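Local coordinates for protein glutamine cyclotransferase (Porphyromonas gingivalis W83, PDB 6QQL) that probably catalyses the cyclisation of N-terminal glutamine to pyroglutamate as a zinc-dependent glutaminyl-peptide cyclotransferase, at residues L235-Y240 and V296-G301; Q230-L235 and G301-R306; D26-D31 and L141-R146. All blocks are in the same frame, centred on the assembly; numbering follows the deposited sequence.

Contact 1: residues L235-Y240 and V296-G301; sequences LGYGNY and VLDAVG
Tyr237 OH donates a hydrogen bond to Asp298 OD2 across 2.5 Å. The carboxylate is met from above its plane, 38° out of it, and stands at 71° to the phenol ring. Between this bond and the loop backbone the ring lies over Ala299, whose CA sits 3.6 Å from the centroid of the Tyr237 ring, almost on the ring normal, a clear CH-pi contact. Ala299 CB reaches the same ring at CD1, while Leu235 O lies against the opposite face. Tyr237 is carried by the turn that ends helix 222-234, a Schellman motif with Gly236 at positive phi. Asp298 CG is anti to the backbone N (chi1 -175°), which brings OD2 to the phenol edge instead of over the ring. Further along the loop, Tyr240 meets Val296, with 3.4 Å between Tyr240 CE1 and Val296 CG2, and its CD2 approaches Ala299 CB at 3.9 Å. Both tyrosines therefore touch the methyl of Ala299, the first with its ring face, the second obliquely. Asp298 has been seen to bind magnesium in this protein, although none is bound here. A phenol donor on OD2 would be expected to hold the carboxylate and to stabilise its negative charge.

Contact 2: residues Q230-L235 and G301-R306; sequences QTAAAL and GETVIR
Glu302 meets Leu235 through its backbone, the carbonyl O lying 3.8 Å from Leu235 CD1. Its carboxylate is turned to the N-terminal segment of the chain, where OE1 accepts from Phe28 N and OE2 from Leu27 N; Glu302 has been seen to bind magnesium in this protein, with none bound here. One residue on, Thr303 faces Ala232, the CA atoms of the two being 5.3 Å apart. Thr303 OG1 is 3.5 Å from Ala232 CB but spends its hydrogen bond on Ala299 O, one turn back along its own helix. With chi1 of Thr303 at -66°, CG2 is directed at Thr231, and the two threonines pass each other in opposite directions with 3.8 Å between their CG2 atoms. Thr231 mirrors the pattern, its OG1 bonded to Ala227 O. This is the crossing of helices 222-234 and 294-311 on one flank of the alpha/beta fold of the M28 family, with segment axes 9.0 Å apart and inclined at 118°; small side chains fill the crossing. One turn after Glu302 comes Arg306. Its CB touches Thr231 CG2, and a bend at chi2 (-78°) carries the guanidinium past Leu235, whose CD2 lies at the guanidinium edge, in its plane. Over one face of the guanidinium stands Glu302 OE2, 3.3 Å from Arg306 NH2, a pair of charges only, since no N-H points at the oxygen.

Contact 3: residues D26-D31 and L141-R146; sequences DLFSAD and LLEIAR
Phe28 and Ser29 run past one side of helix 141-146, Phe28 CA being 7.2 Å from Ile144 CA and Ser29 CA 7.3 Å from Glu143 CA. Glu143 spans that distance. With chi1 at 158° its chain runs out from the helix, and the bend at chi2 lays CG on a ring while the carboxylate turns to the backbone beyond. Glu143 CG lies over one face of Phe28, 3.9 Å from the ring centroid in a CH-pi contact, and the ring and carboxylate planes are nearly perpendicular. Ile144 CG1 packs against the edge of the same ring, 4.0 Å from Phe28 CE2. The carboxylate itself takes a hydrogen bond from Ser29 N, 2.9 Å from Glu143 OE2, fairly straight at 155°, arriving on the anti side and tilted 27° out of the carboxylate plane. A water donates to Leu27 O; its link to Glu143 OE2 is modelled too short and remains doubtful. The other oxygen, OE1, receives Ser32 OG and pairs with Arg146 in a salt bridge whose modelled length is too short to be trusted at this resolution. Both oxygens of a buried acid thus have polar partners, and the nearby arginine would be expected to favour its charged form. Ser29 is the N-cap of helix 30-42, its OG accepting from Ser32 N, and the residue that gives its N-H to Glu143 therefore also caps a helix. Helix 131-149 lies between several elements: Leu141 and Ala145 pack on strand 157-163 of the central sheet, Leu142 on helix 51-66, and Ile144 on Val304 of helix 294-311, while the loop of Phe28 joins it to helix 30-42.

How the contacts relate
Helix 294-311 is the common element: contact 1 and contact 2 use successive turns of it, their centres 7 Å apart, and Tyr237 N, 2.9 Å from Ala232 O, probably bonds one to the other. Contact 3 lies about 13 Å, centre to centre, from each, but its loop rests on the same helix, with Phe28 CE2 3.4 Å from Gly301 CA. The magnesium ligands known from this protein are thereby shared out: Asp298 in contact 1, Glu302 in contact 2, Asp26 and Phe28 in contact 3. The zinc ion is held by Asp133, Asp167 and His283, none of them in these contacts, although Asp133 lies on helix 131-149, which contact 3 uses.

Contact 1: residues L235-Y240 and V296-G301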
loop_
_atom_site.group_PDB
_atom_site.type_symbol
_atom_site.label_atom_id
_atom_site.label_comp_id
_atom_site.label_asym_id
_atom_site.label_seq_id
_atom_site.Cartn_x
_atom_site.Cartn_y
_atom_site.Cartn_z
ATOM N N LEU A 235 -2.123 -16.070 -14.495
ATOM C CA LEU A 235 -0.812 -16.366 -13.949
ATOM C C LEU A 235 -0.850 -17.491 -12.925
ATOM O O LEU A 235 0.188 -17.779 -12.311
ATOM C CB LEU A 235 -0.221 -15.123 -13.302
ATOM C CG LEU A 235 0.031 -13.990 -14.276
ATOM C CD1 LEU A 235 0.568 -12.766 -13.523
ATOM C CD2 LEU A 235 0.950 -14.456 -15.388
ATOM N N GLY A 236 -2.017 -18.106 -12.705
ATOM C CA GLY A 236 -2.122 -19.205 -11.769
ATOM C C GLY A 236 -2.135 -18.825 -10.309
ATOM O O GLY A 236 -1.669 -19.603 -9.458
ATOM N N TYR A 237 -2.657 -17.648 -9.981
ATOM C CA TYR A 237 -2.650 -17.169 -8.609
ATOM C C TYR A 237 -4.034 -17.211 -7.986
ATOM O O TYR A 237 -4.253 -16.628 -6.920
ATOM C CB TYR A 237 -2.069 -15.758 -8.567
ATOM C CG TYR A 237 -0.578 -15.775 -8.772
ATOM C CD1 TYR A 237 0.235 -16.475 -7.907
ATOM C CD2 TYR A 237 0.015 -15.130 -9.860
ATOM C CE1 TYR A 237 1.602 -16.513 -8.087
ATOM C CE2 TYR A 237 1.392 -15.166 -10.056
ATOM C CZ TYR A 237 2.184 -15.863 -9.156
ATOM O OH TYR A 237 3.563 -15.921 -9.310
ATOM N N GLY A 238 -4.955 -17.943 -8.607
ATOM C CA GLY A 238 -6.308 -18.053 -8.119
ATOM C C GLY A 238 -6.436 -18.700 -6.760
ATOM O O GLY A 238 -7.536 -18.683 -6.201
ATOM N N ASN A 239 -5.360 -19.271 -6.214
ATOM C CA ASN A 239 -5.377 -19.666 -4.810
ATOM C C ASN A 239 -5.231 -18.465 -3.894
ATOM O O ASN A 239 -5.504 -18.575 -2.693
ATOM C CB ASN A 239 -4.264 -20.671 -4.506
ATOM C CG ASN A 239 -2.905 -20.165 -4.919
ATOM O OD1 ASN A 239 -2.765 -19.531 -5.963
ATOM N ND2 ASN A 239 -1.896 -20.425 -4.099
ATOM N N TYR A 240 -4.851 -17.316 -4.446
ATOM C CA TYR A 240 -4.680 -16.081 -3.698
ATOM C C TYR A 240 -5.703 -15.011 -4.057
ATOM O O TYR A 240 -6.285 -14.386 -3.161
ATOM C CB TYR A 240 -3.256 -15.562 -3.928
ATOM C CG TYR A 240 -2.202 -16.373 -3.208
ATOM C CD1 TYR A 240 -2.140 -16.382 -1.822
ATOM C CD2 TYR A 240 -1.272 -17.125 -3.905
ATOM C CE1 TYR A 240 -1.180 -17.108 -1.155
ATOM C CE2 TYR A 240 -0.302 -17.863 -3.238
ATOM C CZ TYR A 240 -0.268 -17.855 -1.859
ATOM O OH TYR A 240 0.683 -18.591 -1.177
ATOM N N VAL A 296 3.480 -15.215 -1.370
ATOM C CA VAL A 296 2.401 -14.246 -1.404
ATOM C C VAL A 296 2.908 -12.923 -1.969
ATOM O O VAL A 296 2.252 -12.306 -2.813
ATOM C CB VAL A 296 1.781 -14.098 -0.007
ATOM C CG1 VAL A 296 0.593 -13.198 -0.055
ATOM C CG2 VAL A 296 1.346 -15.438 0.477
ATOM N N LEU A 297 4.098 -12.478 -1.551
ATOM C CA LEU A 297 4.692 -11.311 -2.210
ATOM C C LEU A 297 4.787 -11.506 -3.723
ATOM O O LEU A 297 4.457 -10.586 -4.485
ATOM C CB LEU A 297 6.062 -10.967 -1.611
ATOM C CG LEU A 297 6.004 -10.394 -0.188
ATOM C CD1 LEU A 297 7.364 -10.157 0.385
ATOM C CD2 LEU A 297 5.202 -9.117 -0.194
ATOM N N ASP A 298 5.205 -12.702 -4.181
ATOM C CA ASP A 298 5.345 -12.934 -5.628
ATOM C C ASP A 298 3.997 -12.821 -6.339
ATOM O O ASP A 298 3.899 -12.171 -7.385
ATOM C CB ASP A 298 5.999 -14.303 -5.916
ATOM C CG ASP A 298 6.287 -14.547 -7.429
ATOM O OD1 ASP A 298 7.096 -13.831 -8.047
ATOM O OD2 ASP A 298 5.680 -15.461 -8.028
ATOM N N ALA A 299 2.943 -13.417 -5.768
ATOM C CA ALA A 299 1.635 -13.403 -6.418
ATOM C C ALA A 299 1.143 -11.985 -6.654
ATOM O O ALA A 299 0.809 -11.614 -7.785
ATOM C CB ALA A 299 0.621 -14.164 -5.573
ATOM N N VAL A 300 1.094 -11.176 -5.594
ATOM C CA VAL A 300 0.652 -9.793 -5.737
ATOM C C VAL A 300 1.566 -9.053 -6.692
ATOM O O VAL A 300 1.107 -8.390 -7.632
ATOM C CB VAL A 300 0.614 -9.084 -4.376
ATOM C CG1 VAL A 300 0.304 -7.602 -4.592
ATOM C CG2 VAL A 300 -0.394 -9.736 -3.439
ATOM N N GLY A 301 2.878 -9.127 -6.429
ATOM C CA GLY A 301 3.847 -8.420 -7.253
ATOM C C GLY A 301 3.794 -8.807 -8.717
ATOM O O GLY A 301 3.699 -7.948 -9.600
#

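Contact 2: residues Q230-L235 and G301-R306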
loop_
_atom_site.group_PDB
_atom_site.type_symbol
_atom_site.label_atom_id
_atom_site.label_comp_id
_atom_site.label_asym_id
_atom_site.label_seq_id
_atom_site.Cartn_x
_atom_site.Cartn_y
_atom_site.Cartn_z
ATOM N N GLN A 230 -8.314 -11.310 -13.204
ATOM C CA GLN A 230 -8.135 -12.195 -14.343
ATOM C C GLN A 230 -6.660 -12.341 -14.701
ATOM O O GLN A 230 -6.224 -13.421 -15.108
ATOM C CB GLN A 230 -8.960 -11.680 -15.518
ATOM C CG GLN A 230 -10.400 -12.095 -15.345
ATOM C CD GLN A 230 -11.213 -12.088 -16.621
ATOM O OE1 GLN A 230 -11.610 -13.146 -17.115
ATOM N NE2 GLN A 230 -11.502 -10.895 -17.142
ATOM N N THR A 231 -5.872 -11.277 -14.542
ATOM C CA THR A 231 -4.432 -11.412 -14.710
ATOM C C THR A 231 -3.879 -12.437 -13.735
ATOM O O THR A 231 -3.214 -13.400 -14.136
ATOM C CB THR A 231 -3.750 -10.050 -14.527
ATOM O OG1 THR A 231 -4.011 -9.210 -15.661
ATOM C CG2 THR A 231 -2.230 -10.193 -14.273
ATOM N N ALA A 232 -4.195 -12.272 -12.450
ATOM C CA ALA A 232 -3.811 -13.247 -11.432
ATOM C C ALA A 232 -4.204 -14.667 -11.840
ATOM O O ALA A 232 -3.374 -15.579 -11.830
ATOM C CB ALA A 232 -4.445 -12.860 -10.095
ATOM N N ALA A 233 -5.482 -14.866 -12.175
ATOM C CA ALA A 233 -5.966 -16.144 -12.692
ATOM C C ALA A 233 -5.049 -16.707 -13.772
ATOM O O ALA A 233 -4.513 -17.813 -13.631
ATOM C CB ALA A 233 -7.389 -15.977 -13.242
ATOM N N ALA A 234 -4.856 -15.953 -14.861
ATOM C CA ALA A 234 -4.032 -16.442 -15.965
ATOM C C ALA A 234 -2.631 -16.791 -15.495
ATOM O O ALA A 234 -2.015 -17.727 -16.018
ATOM C CB ALA A 234 -3.974 -15.417 -17.095
ATOM N N LEU A 235 -2.123 -16.070 -14.495
ATOM C CA LEU A 235 -0.812 -16.366 -13.949
ATOM C C LEU A 235 -0.850 -17.491 -12.925
ATOM O O LEU A 235 0.188 -17.779 -12.311
ATOM C CB LEU A 235 -0.221 -15.123 -13.302
ATOM C CG LEU A 235 0.031 -13.990 -14.276
ATOM C CD1 LEU A 235 0.568 -12.766 -13.523
ATOM C CD2 LEU A 235 0.950 -14.456 -15.388
ATOM N N GLY A 301 2.878 -9.127 -6.429
ATOM C CA GLY A 301 3.847 -8.420 -7.253
ATOM C C GLY A 301 3.794 -8.807 -8.717
ATOM O O GLY A 301 3.699 -7.948 -9.600
ATOM N N GLU A 302 3.864 -10.105 -9.004
ATOM C CA GLU A 302 3.879 -10.506 -10.403
ATOM C C GLU A 302 2.555 -10.174 -11.082
ATOM O O GLU A 302 2.548 -9.829 -12.274
ATOM C CB GLU A 302 4.189 -11.996 -10.535
ATOM C CG GLU A 302 4.517 -12.421 -11.960
ATOM C CD GLU A 302 5.883 -11.939 -12.432
ATOM O OE1 GLU A 302 6.852 -12.034 -11.643
ATOM O OE2 GLU A 302 5.982 -11.474 -13.593
ATOM N N THR A 303 1.438 -10.206 -10.335
ATOM C CA THR A 303 0.156 -9.782 -10.908
ATOM C C THR A 303 0.186 -8.303 -11.275
ATOM O O THR A 303 -0.101 -7.930 -12.417
ATOM C CB THR A 303 -1.019 -10.074 -9.952
ATOM O OG1 THR A 303 -1.209 -11.489 -9.783
ATOM C CG2 THR A 303 -2.288 -9.505 -10.504
ATOM N N VAL A 304 0.589 -7.448 -10.340
ATOM C CA VAL A 304 0.482 -6.017 -10.590
ATOM C C VAL A 304 1.419 -5.592 -11.713
ATOM O O VAL A 304 1.026 -4.824 -12.598
ATOM C CB VAL A 304 0.743 -5.231 -9.295
ATOM C CG1 VAL A 304 0.867 -3.767 -9.582
ATOM C CG2 VAL A 304 -0.374 -5.469 -8.331
ATOM N N ILE A 305 2.664 -6.083 -11.707
ATOM C CA ILE A 305 3.603 -5.723 -12.773
ATOM C C ILE A 305 3.078 -6.179 -14.143
ATOM O O ILE A 305 3.147 -5.434 -15.129
ATOM C CB ILE A 305 5.011 -6.270 -12.451
ATOM C CG1 ILE A 305 6.075 -5.527 -13.259
ATOM C CG2 ILE A 305 5.145 -7.753 -12.736
ATOM C CD1 ILE A 305 7.396 -5.429 -12.571
ATOM N N ARG A 306 2.503 -7.383 -14.214
ATOM C CA ARG A 306 1.952 -7.876 -15.472
ATOM C C ARG A 306 0.784 -7.020 -15.934
ATOM O O ARG A 306 0.698 -6.645 -17.110
ATOM C CB ARG A 306 1.526 -9.332 -15.308
ATOM C CG ARG A 306 2.684 -10.212 -15.399
ATOM C CD ARG A 306 3.072 -10.369 -16.840
ATOM N NE ARG A 306 4.368 -11.029 -16.917
ATOM C CZ ARG A 306 4.627 -12.274 -16.527
ATOM N NH1 ARG A 306 3.665 -13.039 -16.033
ATOM N NH2 ARG A 306 5.862 -12.750 -16.639
#

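Contact 3: residues D26-D31 and L141-R146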
loop_
_atom_site.group_PDB
_atom_site.type_symbol
_atom_site.label_atom_id
_atom_site.label_comp_id
_atom_site.label_asym_id
_atom_site.label_seq_id
_atom_site.Cartn_x
_atom_site.Cartn_y
_atom_site.Cartn_z
ATOM N N ASP A 26 7.939 -13.803 -14.955
ATOM C CA ASP A 26 9.138 -13.302 -15.612
ATOM C C ASP A 26 9.657 -11.972 -15.080
ATOM O O ASP A 26 10.877 -11.798 -14.995
ATOM C CB ASP A 26 8.880 -13.160 -17.117
ATOM C CG ASP A 26 9.789 -14.040 -17.947
ATOM O OD1 ASP A 26 10.670 -14.700 -17.357
ATOM O OD2 ASP A 26 9.615 -14.071 -19.184
ATOM N N LEU A 27 8.788 -11.026 -14.705
ATOM C CA LEU A 27 9.244 -9.650 -14.525
ATOM C C LEU A 27 9.508 -9.226 -13.090
ATOM O O LEU A 27 10.236 -8.247 -12.885
ATOM C CB LEU A 27 8.219 -8.675 -15.109
ATOM C CG LEU A 27 7.721 -9.082 -16.487
ATOM C CD1 LEU A 27 6.512 -8.248 -16.883
ATOM C CD2 LEU A 27 8.868 -8.905 -17.464
ATOM N N PHE A 28 8.959 -9.912 -12.098
ATOM C CA PHE A 28 9.004 -9.433 -10.727
ATOM C C PHE A 28 9.814 -10.375 -9.851
ATOM O O PHE A 28 9.569 -11.583 -9.839
ATOM C CB PHE A 28 7.582 -9.297 -10.220
ATOM C CG PHE A 28 7.463 -8.860 -8.806
ATOM C CD1 PHE A 28 7.504 -9.789 -7.775
ATOM C CD2 PHE A 28 7.200 -7.523 -8.504
ATOM C CE1 PHE A 28 7.348 -9.386 -6.466
ATOM C CE2 PHE A 28 7.023 -7.101 -7.185
ATOM C CZ PHE A 28 7.105 -8.032 -6.165
ATOM N N SER A 29 10.722 -9.823 -9.065
ATOM C CA SER A 29 11.538 -10.628 -8.164
ATOM C C SER A 29 10.971 -10.504 -6.760
ATOM O O SER A 29 10.956 -9.413 -6.182
ATOM C CB SER A 29 12.993 -10.197 -8.157
ATOM O OG SER A 29 13.561 -10.614 -6.922
ATOM N N ALA A 30 10.457 -11.610 -6.229
ATOM C CA ALA A 30 9.963 -11.578 -4.862
ATOM C C ALA A 30 11.103 -11.524 -3.843
ATOM O O ALA A 30 10.919 -10.972 -2.742
ATOM C CB ALA A 30 9.055 -12.778 -4.624
ATOM N N ASP A 31 12.286 -12.055 -4.186
ATOM C CA ASP A 31 13.401 -11.979 -3.247
ATOM C C ASP A 31 13.761 -10.534 -2.957
ATOM O O ASP A 31 13.928 -10.139 -1.796
ATOM C CB ASP A 31 14.623 -12.729 -3.769
ATOM C CG ASP A 31 14.491 -14.221 -3.620
ATOM O OD1 ASP A 31 13.803 -14.671 -2.671
ATOM O OD2 ASP A 31 15.139 -14.938 -4.418
ATOM N N LEU A 141 5.815 -2.302 -4.090
ATOM C CA LEU A 141 5.883 -1.117 -4.939
ATOM C C LEU A 141 7.317 -0.595 -5.081
ATOM O O LEU A 141 7.645 0.048 -6.086
ATOM C CB LEU A 141 4.949 -0.046 -4.380
ATOM C CG LEU A 141 3.463 -0.430 -4.466
ATOM C CD1 LEU A 141 2.577 0.673 -3.910
ATOM C CD2 LEU A 141 3.043 -0.826 -5.889
ATOM N N LEU A 142 8.182 -0.849 -4.094
ATOM C CA LEU A 142 9.607 -0.606 -4.292
ATOM C C LEU A 142 10.165 -1.464 -5.421
ATOM O O LEU A 142 10.919 -0.978 -6.275
ATOM C CB LEU A 142 10.376 -0.899 -3.012
ATOM C CG LEU A 142 10.345 0.134 -1.902
ATOM C CD1 LEU A 142 11.075 -0.473 -0.731
ATOM C CD2 LEU A 142 10.932 1.487 -2.335
ATOM N N GLU A 143 9.848 -2.764 -5.413
ATOM C CA GLU A 143 10.422 -3.630 -6.435
ATOM C C GLU A 143 9.827 -3.335 -7.799
ATOM O O GLU A 143 10.537 -3.429 -8.814
ATOM C CB GLU A 143 10.260 -5.104 -6.058
ATOM C CG GLU A 143 10.332 -6.095 -7.237
ATOM C CD GLU A 143 11.701 -6.259 -7.887
ATOM O OE1 GLU A 143 12.673 -5.549 -7.521
ATOM O OE2 GLU A 143 11.804 -7.159 -8.756
ATOM N N ILE A 144 8.552 -2.938 -7.849
ATOM C CA ILE A 144 8.003 -2.457 -9.112
ATOM C C ILE A 144 8.748 -1.212 -9.565
ATOM O O ILE A 144 9.178 -1.110 -10.724
ATOM C CB ILE A 144 6.486 -2.233 -9.002
ATOM C CG1 ILE A 144 5.803 -3.587 -8.752
ATOM C CG2 ILE A 144 5.941 -1.547 -10.262
ATOM C CD1 ILE A 144 4.328 -3.512 -8.564
ATOM N N ALA A 145 8.959 -0.272 -8.642
ATOM C CA ALA A 145 9.683 0.944 -8.987
ATOM C C ALA A 145 11.018 0.622 -9.642
ATOM O O ALA A 145 11.356 1.184 -10.688
ATOM C CB ALA A 145 9.894 1.800 -7.742
ATOM N N ARG A 146 11.767 -0.328 -9.078
ATOM C CA ARG A 146 13.062 -0.661 -9.659
ATOM C C ARG A 146 12.912 -1.137 -11.097
ATOM O O ARG A 146 13.622 -0.665 -11.996
ATOM C CB ARG A 146 13.783 -1.709 -8.810
ATOM C CG ARG A 146 15.165 -2.049 -9.348
ATOM C CD ARG A 146 15.917 -3.015 -8.446
ATOM N NE ARG A 146 15.183 -4.246 -8.216
ATOM C CZ ARG A 146 15.333 -5.348 -8.941
ATOM N NH1 ARG A 146 16.194 -5.367 -9.953
ATOM N NH2 ARG A 146 14.627 -6.433 -8.644
HETATM O O HOH W 1 12.177 -6.972 -11.152
#